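Local coordinates for ssDNA binding protein (Aeropyrum pernix, PDB 4PSN), which probably binds single-stranded DNA and entraps it in a system of tunnels between its subunits, at residues K128-R140 / V210-K221. Residues are numbered along the deposited sequence; the frame is centred on the assembly and turned at random.
Sequences KVGETDVGDVVYR and VRVVNEILSLVK
The beta hairpin that begins the antiparallel sheet of the C-terminal domain packs, through V129 and V138, against the C-terminal part of helix 206-218 and the chain that runs on to K221. V138 is the hub: its CG1, anti to the backbone N (chi1 170°), reaches V220 CG2 at 3.5 Å, I216 CG2 at 3.8 Å and the more distant L217 CD2. Valine and isoleucine suit this seam because branching at CB sets a methyl close to the backbone and stiffens the side chain. Cut back to alanine, V138 would lose both methyls, which would probably leave a gap against V220 CG2 and I216 CG2 and weaken the hold of the sheet on the helix. V129 N and, weakly, G130 N both bond to V138 O, a classic beta bulge; V129 CG1 meets V220 CG1 at 3.7 Å, while G130 suits its place because a CB would clash with that same methyl. Farther along, T132 lies beside L219, its CG2 3.7 Å from L219 CB. K221 N gives E131 O a weak hydrogen bond. T132 opens a type I turn, whose second residue, the short acid D133, accepts a bond from a water at OD2 (2.7 Å), and the same water donates to L219 O at 2.8 Å.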
ATOM      1  N   LYS C 128     -20.786 -23.274  27.538  1.00 21.96           N
ATOM      2  CA  LYS C 128     -21.661 -23.998  26.630  1.00 27.72           C
ATOM      3  C   LYS C 128     -22.732 -23.068  26.062  1.00 28.84           C
ATOM      4  O   LYS C 128     -23.357 -22.294  26.795  1.00 28.07           O
ATOM      5  CB  LYS C 128     -22.305 -25.205  27.327  1.00 29.30           C
ATOM      6  CG  LYS C 128     -23.240 -26.011  26.419  1.00 29.47           C
ATOM      7  CD  LYS C 128     -23.499 -27.416  26.957  1.00 37.21           C
ATOM      8  CE  LYS C 128     -23.787 -27.417  28.450  1.00 53.22           C
ATOM      9  NZ  LYS C 128     -24.105 -28.789  28.977  1.00 60.42           N
ATOM     10  N   VAL C 129     -22.900 -23.121  24.745  1.00 23.84           N
ATOM     11  CA  VAL C 129     -23.930 -22.362  24.047  1.00 29.64           C
ATOM     12  C   VAL C 129     -25.170 -23.210  23.804  1.00 31.84           C
ATOM     13  O   VAL C 129     -26.291 -22.765  24.032  1.00 31.64           O
ATOM     14  CB  VAL C 129     -23.442 -21.899  22.663  1.00 32.06           C
ATOM     15  CG1 VAL C 129     -24.564 -21.159  21.925  1.00 34.56           C
ATOM     16  CG2 VAL C 129     -22.219 -21.032  22.793  1.00 32.60           C
ATOM     17  N   GLY C 130     -24.975 -24.426  23.305  1.00 28.50           N
ATOM     18  CA  GLY C 130     -26.100 -25.281  22.969  1.00 28.46           C
ATOM     19  C   GLY C 130     -25.692 -26.476  22.129  1.00 28.13           C
ATOM     20  O   GLY C 130     -24.506 -26.736  21.948  1.00 26.87           O
ATOM     21  N   GLU C 131     -26.685 -27.207  21.629  1.00 26.74           N
ATOM     22  CA  GLU C 131     -26.460 -28.344  20.749  1.00 31.75           C
ATOM     23  C   GLU C 131     -27.016 -28.069  19.359  1.00 33.69           C
ATOM     24  O   GLU C 131     -28.021 -27.377  19.203  1.00 33.76           O
ATOM     25  CB  GLU C 131     -27.114 -29.600  21.320  1.00 34.74           C
ATOM     26  CG  GLU C 131     -26.407 -30.153  22.543  1.00 49.68           C
ATOM     27  CD  GLU C 131     -26.972 -31.495  22.997  1.00 60.76           C
ATOM     28  OE1 GLU C 131     -27.764 -32.100  22.236  1.00 61.62           O
ATOM     29  OE2 GLU C 131     -26.620 -31.937  24.116  1.00 65.30           O
ATOM     30  N   THR C 132     -26.355 -28.613  18.348  1.00 32.48           N
ATOM     31  CA  THR C 132     -26.846 -28.512  16.981  1.00 32.49           C
ATOM     32  C   THR C 132     -27.913 -29.566  16.739  1.00 33.75           C
ATOM     33  O   THR C 132     -28.120 -30.465  17.555  1.00 28.71           O
ATOM     34  CB  THR C 132     -25.743 -28.794  15.981  1.00 30.91           C
ATOM     35  OG1 THR C 132     -25.415 -30.190  16.057  1.00 25.97           O
ATOM     36  CG2 THR C 132     -24.519 -27.918  16.266  1.00 30.69           C
ATOM     37  N   ASP C 133     -28.565 -29.481  15.587  1.00 40.31           N
ATOM     38  CA  ASP C 133     -29.648 -30.403  15.272  1.00 45.19           C
ATOM     39  C   ASP C 133     -29.171 -31.856  15.275  1.00 38.38           C
ATOM     40  O   ASP C 133     -29.937 -32.760  15.583  1.00 37.72           O
ATOM     41  CB  ASP C 133     -30.286 -30.049  13.922  1.00 54.95           C
ATOM     42  CG  ASP C 133     -30.805 -28.613  13.869  1.00 67.25           C
ATOM     43  OD1 ASP C 133     -31.834 -28.375  13.201  1.00 70.23           O
ATOM     44  OD2 ASP C 133     -30.182 -27.717  14.480  1.00 73.36           O
ATOM     45  N   VAL C 134     -27.910 -32.082  14.924  1.00 28.67           N
ATOM     46  CA  VAL C 134     -27.401 -33.448  14.869  1.00 30.70           C
ATOM     47  C   VAL C 134     -26.680 -33.844  16.155  1.00 31.46           C
ATOM     48  O   VAL C 134     -26.042 -34.889  16.214  1.00 33.24           O
ATOM     49  CB  VAL C 134     -26.487 -33.656  13.646  1.00 37.92           C
ATOM     50  CG1 VAL C 134     -27.265 -33.388  12.370  1.00 41.36           C
ATOM     51  CG2 VAL C 134     -25.286 -32.735  13.715  1.00 41.53           C
ATOM     52  N   GLY C 135     -26.775 -32.995  17.180  1.00 32.09           N
ATOM     53  CA  GLY C 135     -26.205 -33.298  18.485  1.00 33.50           C
ATOM     54  C   GLY C 135     -24.737 -32.961  18.748  1.00 29.65           C
ATOM     55  O   GLY C 135     -24.154 -33.487  19.699  1.00 28.04           O
ATOM     56  N   ASP C 136     -24.127 -32.105  17.927  1.00 22.91           N
ATOM     57  CA  ASP C 136     -22.809 -31.579  18.268  1.00 22.51           C
ATOM     58  C   ASP C 136     -23.016 -30.611  19.427  1.00 23.85           C
ATOM     59  O   ASP C 136     -24.082 -30.018  19.552  1.00 26.84           O
ATOM     60  CB  ASP C 136     -22.169 -30.781  17.115  1.00 21.33           C
ATOM     61  CG  ASP C 136     -22.254 -31.484  15.774  1.00 38.18           C
ATOM     62  OD1 ASP C 136     -21.351 -32.279  15.452  1.00 41.91           O
ATOM     63  OD2 ASP C 136     -23.207 -31.208  15.021  1.00 46.22           O
ATOM     64  N   VAL C 137     -21.990 -30.419  20.248  1.00 20.30           N
ATOM     65  CA  VAL C 137     -22.057 -29.444  21.333  1.00 22.12           C
ATOM     66  C   VAL C 137     -21.204 -28.215  20.993  1.00 22.72           C
ATOM     67  O   VAL C 137     -20.044 -28.344  20.606  1.00 19.20           O
ATOM     68  CB  VAL C 137     -21.583 -30.047  22.661  1.00 23.29           C
ATOM     69  CG1 VAL C 137     -21.882 -29.075  23.819  1.00 23.33           C
ATOM     70  CG2 VAL C 137     -22.267 -31.382  22.883  1.00 31.47           C
ATOM     71  N   VAL C 138     -21.782 -27.029  21.148  1.00 21.71           N
ATOM     72  CA  VAL C 138     -21.094 -25.784  20.812  1.00 21.20           C
ATOM     73  C   VAL C 138     -20.774 -24.954  22.055  1.00 20.35           C
ATOM     74  O   VAL C 138     -21.639 -24.741  22.906  1.00 22.32           O
ATOM     75  CB  VAL C 138     -21.915 -24.940  19.812  1.00 22.33           C
ATOM     76  CG1 VAL C 138     -21.325 -23.536  19.660  1.00 20.73           C
ATOM     77  CG2 VAL C 138     -21.969 -25.649  18.463  1.00 21.93           C
ATOM     78  N   TYR C 139     -19.525 -24.510  22.146  1.00 19.01           N
ATOM     79  CA  TYR C 139     -19.058 -23.688  23.256  1.00 14.92           C
ATOM     80  C   TYR C 139     -18.542 -22.374  22.727  1.00 20.85           C
ATOM     81  O   TYR C 139     -17.897 -22.325  21.673  1.00 20.30           O
ATOM     82  CB  TYR C 139     -17.896 -24.368  24.002  1.00 16.92           C
ATOM     83  CG  TYR C 139     -18.258 -25.681  24.607  1.00 23.03           C
ATOM     84  CD1 TYR C 139     -18.608 -25.784  25.954  1.00 25.78           C
ATOM     85  CD2 TYR C 139     -18.262 -26.822  23.835  1.00 17.98           C
ATOM     86  CE1 TYR C 139     -18.948 -26.995  26.509  1.00 23.44           C
ATOM     87  CE2 TYR C 139     -18.594 -28.021  24.372  1.00 20.15           C
ATOM     88  CZ  TYR C 139     -18.945 -28.109  25.706  1.00 26.49           C
ATOM     89  OH  TYR C 139     -19.277 -29.334  26.222  1.00 27.89           O
ATOM     90  N   ARG C 140     -18.824 -21.302  23.458  1.00 23.27           N
ATOM     91  CA  ARG C 140     -18.104 -20.055  23.256  1.00 22.56           C
ATOM     92  C   ARG C 140     -16.742 -20.121  23.948  1.00 20.23           C
ATOM     93  O   ARG C 140     -16.614 -20.679  25.042  1.00 22.30           O
ATOM     94  CB  ARG C 140     -18.886 -18.874  23.839  1.00 34.53           C
ATOM     95  CG  ARG C 140     -20.049 -18.385  22.984  1.00 51.73           C
ATOM     96  CD  ARG C 140     -20.580 -17.050  23.519  1.00 63.27           C
ATOM     97  NE  ARG C 140     -20.458 -16.973  24.976  1.00 69.42           N
ATOM     98  CZ  ARG C 140     -21.411 -17.335  25.834  1.00 75.63           C
ATOM     99  NH1 ARG C 140     -22.574 -17.793  25.386  1.00 75.03           N
ATOM    100  NH2 ARG C 140     -21.204 -17.238  27.150  1.00 78.42           N
ATOM    101  N   VAL C 210     -12.505 -15.711  11.926  1.00 18.68           N
ATOM    102  CA  VAL C 210     -13.852 -15.137  12.080  1.00 18.35           C
ATOM    103  C   VAL C 210     -14.900 -15.996  11.378  1.00 18.48           C
ATOM    104  O   VAL C 210     -15.969 -16.278  11.926  1.00 21.67           O
ATOM    105  CB  VAL C 210     -13.942 -13.666  11.567  1.00 21.15           C
ATOM    106  CG1 VAL C 210     -15.396 -13.182  11.519  1.00 23.60           C
ATOM    107  CG2 VAL C 210     -13.104 -12.724  12.434  1.00 22.81           C
ATOM    108  N   ARG C 211     -14.585 -16.432  10.166  1.00 21.48           N
ATOM    109  CA  ARG C 211     -15.510 -17.241   9.375  1.00 25.21           C
ATOM    110  C   ARG C 211     -15.857 -18.561  10.077  1.00 23.27           C
ATOM    111  O   ARG C 211     -17.014 -18.991  10.086  1.00 23.27           O
ATOM    112  CB  ARG C 211     -14.899 -17.511   7.995  1.00 23.25           C
ATOM    113  CG  ARG C 211     -15.734 -18.365   7.075  1.00 29.60           C
ATOM    114  CD  ARG C 211     -16.406 -17.532   6.000  1.00 35.73           C
ATOM    115  NE  ARG C 211     -15.457 -16.707   5.241  1.00 31.26           N
ATOM    116  CZ  ARG C 211     -15.788 -15.548   4.676  1.00 35.18           C
ATOM    117  NH1 ARG C 211     -17.026 -15.097   4.797  1.00 33.31           N
ATOM    118  NH2 ARG C 211     -14.887 -14.836   4.005  1.00 36.15           N
ATOM    119  N   VAL C 212     -14.856 -19.212  10.662  1.00 21.93           N
ATOM    120  CA  VAL C 212     -15.089 -20.478  11.355  1.00 18.04           C
ATOM    121  C   VAL C 212     -15.961 -20.278  12.608  1.00 20.29           C
ATOM    122  O   VAL C 212     -16.899 -21.044  12.867  1.00 21.62           O
ATOM    123  CB  VAL C 212     -13.761 -21.180  11.720  1.00 19.48           C
ATOM    124  CG1 VAL C 212     -13.997 -22.315  12.727  1.00 17.31           C
ATOM    125  CG2 VAL C 212     -13.065 -21.716  10.450  1.00 21.02           C
ATOM    126  N   VAL C 213     -15.648 -19.246  13.382  1.00 21.71           N
ATOM    127  CA  VAL C 213     -16.434 -18.917  14.571  1.00 19.60           C
ATOM    128  C   VAL C 213     -17.899 -18.710  14.191  1.00 26.36           C
ATOM    129  O   VAL C 213     -18.800 -19.286  14.801  1.00 21.15           O
ATOM    130  CB  VAL C 213     -15.860 -17.664  15.280  1.00 22.37           C
ATOM    131  CG1 VAL C 213     -16.767 -17.193  16.436  1.00 25.44           C
ATOM    132  CG2 VAL C 213     -14.459 -17.946  15.772  1.00 20.98           C
ATOM    133  N   ASN C 214     -18.143 -17.896  13.169  1.00 24.58           N
ATOM    134  CA  ASN C 214     -19.515 -17.642  12.728  1.00 26.42           C
ATOM    135  C   ASN C 214     -20.241 -18.879  12.218  1.00 24.50           C
ATOM    136  O   ASN C 214     -21.419 -19.071  12.506  1.00 25.55           O
ATOM    137  CB  ASN C 214     -19.553 -16.538  11.663  1.00 30.52           C
ATOM    138  CG  ASN C 214     -19.372 -15.154  12.262  1.00 42.93           C
ATOM    139  OD1 ASN C 214     -19.618 -14.945  13.456  1.00 45.16           O
ATOM    140  ND2 ASN C 214     -18.944 -14.201  11.438  1.00 43.79           N
ATOM    141  N   GLU C 215     -19.544 -19.715  11.459  1.00 21.56           N
ATOM    142  CA  GLU C 215     -20.170 -20.916  10.933  1.00 25.70           C
ATOM    143  C   GLU C 215     -20.517 -21.863  12.080  1.00 29.57           C
ATOM    144  O   GLU C 215     -21.534 -22.550  12.040  1.00 22.90           O
ATOM    145  CB  GLU C 215     -19.279 -21.645   9.932  1.00 28.84           C
ATOM    146  CG  GLU C 215     -19.938 -22.932   9.430  1.00 46.91           C
ATOM    147  CD  GLU C 215     -19.082 -23.730   8.453  1.00 63.72           C
ATOM    148  OE1 GLU C 215     -17.974 -23.265   8.101  1.00 68.42           O
ATOM    149  OE2 GLU C 215     -19.528 -24.830   8.039  1.00 65.01           O
ATOM    150  N   ILE C 216     -19.663 -21.909  13.094  1.00 21.51           N
ATOM    151  CA  ILE C 216     -19.955 -22.748  14.254  1.00 21.10           C
ATOM    152  C   ILE C 216     -21.112 -22.169  15.055  1.00 21.50           C
ATOM    153  O   ILE C 216     -22.030 -22.873  15.430  1.00 22.46           O
ATOM    154  CB  ILE C 216     -18.734 -22.882  15.183  1.00 21.86           C
ATOM    155  CG1 ILE C 216     -17.658 -23.749  14.531  1.00 22.22           C
ATOM    156  CG2 ILE C 216     -19.174 -23.443  16.538  1.00 21.32           C
ATOM    157  CD1 ILE C 216     -16.382 -23.866  15.383  1.00 20.94           C
ATOM    158  N   LEU C 217     -21.077 -20.878  15.343  1.00 23.82           N
ATOM    159  CA  LEU C 217     -22.183 -20.308  16.102  1.00 29.11           C
ATOM    160  C   LEU C 217     -23.533 -20.401  15.365  1.00 32.03           C
ATOM    161  O   LEU C 217     -24.576 -20.559  15.995  1.00 30.32           O
ATOM    162  CB  LEU C 217     -21.873 -18.867  16.536  1.00 27.83           C
ATOM    163  CG  LEU C 217     -20.744 -18.752  17.563  1.00 28.30           C
ATOM    164  CD1 LEU C 217     -20.405 -17.302  17.822  1.00 31.75           C
ATOM    165  CD2 LEU C 217     -21.102 -19.494  18.885  1.00 25.29           C
ATOM    166  N   SER C 218     -23.508 -20.318  14.037  1.00 30.29           N
ATOM    167  CA  SER C 218     -24.742 -20.388  13.250  1.00 36.11           C
ATOM    168  C   SER C 218     -25.419 -21.762  13.341  1.00 36.20           C
ATOM    169  O   SER C 218     -26.616 -21.883  13.092  1.00 34.94           O
ATOM    170  CB  SER C 218     -24.489 -20.019  11.779  1.00 36.14           C
ATOM    171  OG  SER C 218     -23.829 -21.070  11.096  1.00 44.12           O
ATOM    172  N   LEU C 219     -24.660 -22.791  13.697  1.00 29.73           N
ATOM    173  CA  LEU C 219     -25.222 -24.138  13.784  1.00 30.74           C
ATOM    174  C   LEU C 219     -26.055 -24.335  15.034  1.00 32.58           C
ATOM    175  O   LEU C 219     -26.793 -25.309  15.137  1.00 33.43           O
ATOM    176  CB  LEU C 219     -24.119 -25.194  13.759  1.00 33.61           C
ATOM    177  CG  LEU C 219     -23.336 -25.214  12.461  1.00 36.07           C
ATOM    178  CD1 LEU C 219     -22.167 -26.192  12.547  1.00 37.68           C
ATOM    179  CD2 LEU C 219     -24.296 -25.597  11.351  1.00 37.57           C
ATOM    180  N   VAL C 220     -25.939 -23.425  15.995  1.00 34.36           N
ATOM    181  CA  VAL C 220     -26.595 -23.662  17.273  1.00 42.91           C
ATOM    182  C   VAL C 220     -28.106 -23.518  17.178  1.00 61.07           C
ATOM    183  O   VAL C 220     -28.609 -22.543  16.613  1.00 63.81           O
ATOM    184  CB  VAL C 220     -26.085 -22.739  18.371  1.00 42.52           C
ATOM    185  CG1 VAL C 220     -26.771 -23.079  19.670  1.00 48.57           C
ATOM    186  CG2 VAL C 220     -24.585 -22.863  18.511  1.00 41.48           C
ATOM    187  N   LYS C 221     -28.796 -24.515  17.735  1.00 72.83           N
ATOM    188  CA  LYS C 221     -30.255 -24.565  17.894  1.00 79.81           C
ATOM    189  C   LYS C 221     -30.833 -25.858  17.321  1.00 81.91           C
ATOM    190  O   LYS C 221     -30.934 -26.871  18.018  1.00 81.63           O
ATOM    191  CB  LYS C 221     -30.963 -23.345  17.293  1.00 82.86           C
ATOM    192  CG  LYS C 221     -31.661 -22.475  18.330  1.00 85.64           C
ATOM    193  CD  LYS C 221     -32.760 -21.628  17.707  1.00 87.39           C
ATOM    194  CE  LYS C 221     -33.784 -22.499  16.990  1.00 87.36           C
ATOM    195  NZ  LYS C 221     -34.381 -23.521  17.894  1.00 87.99           N
TER
HETATM  196  O   HOH W   1     -27.703 -27.373  13.499  1.00 36.05           O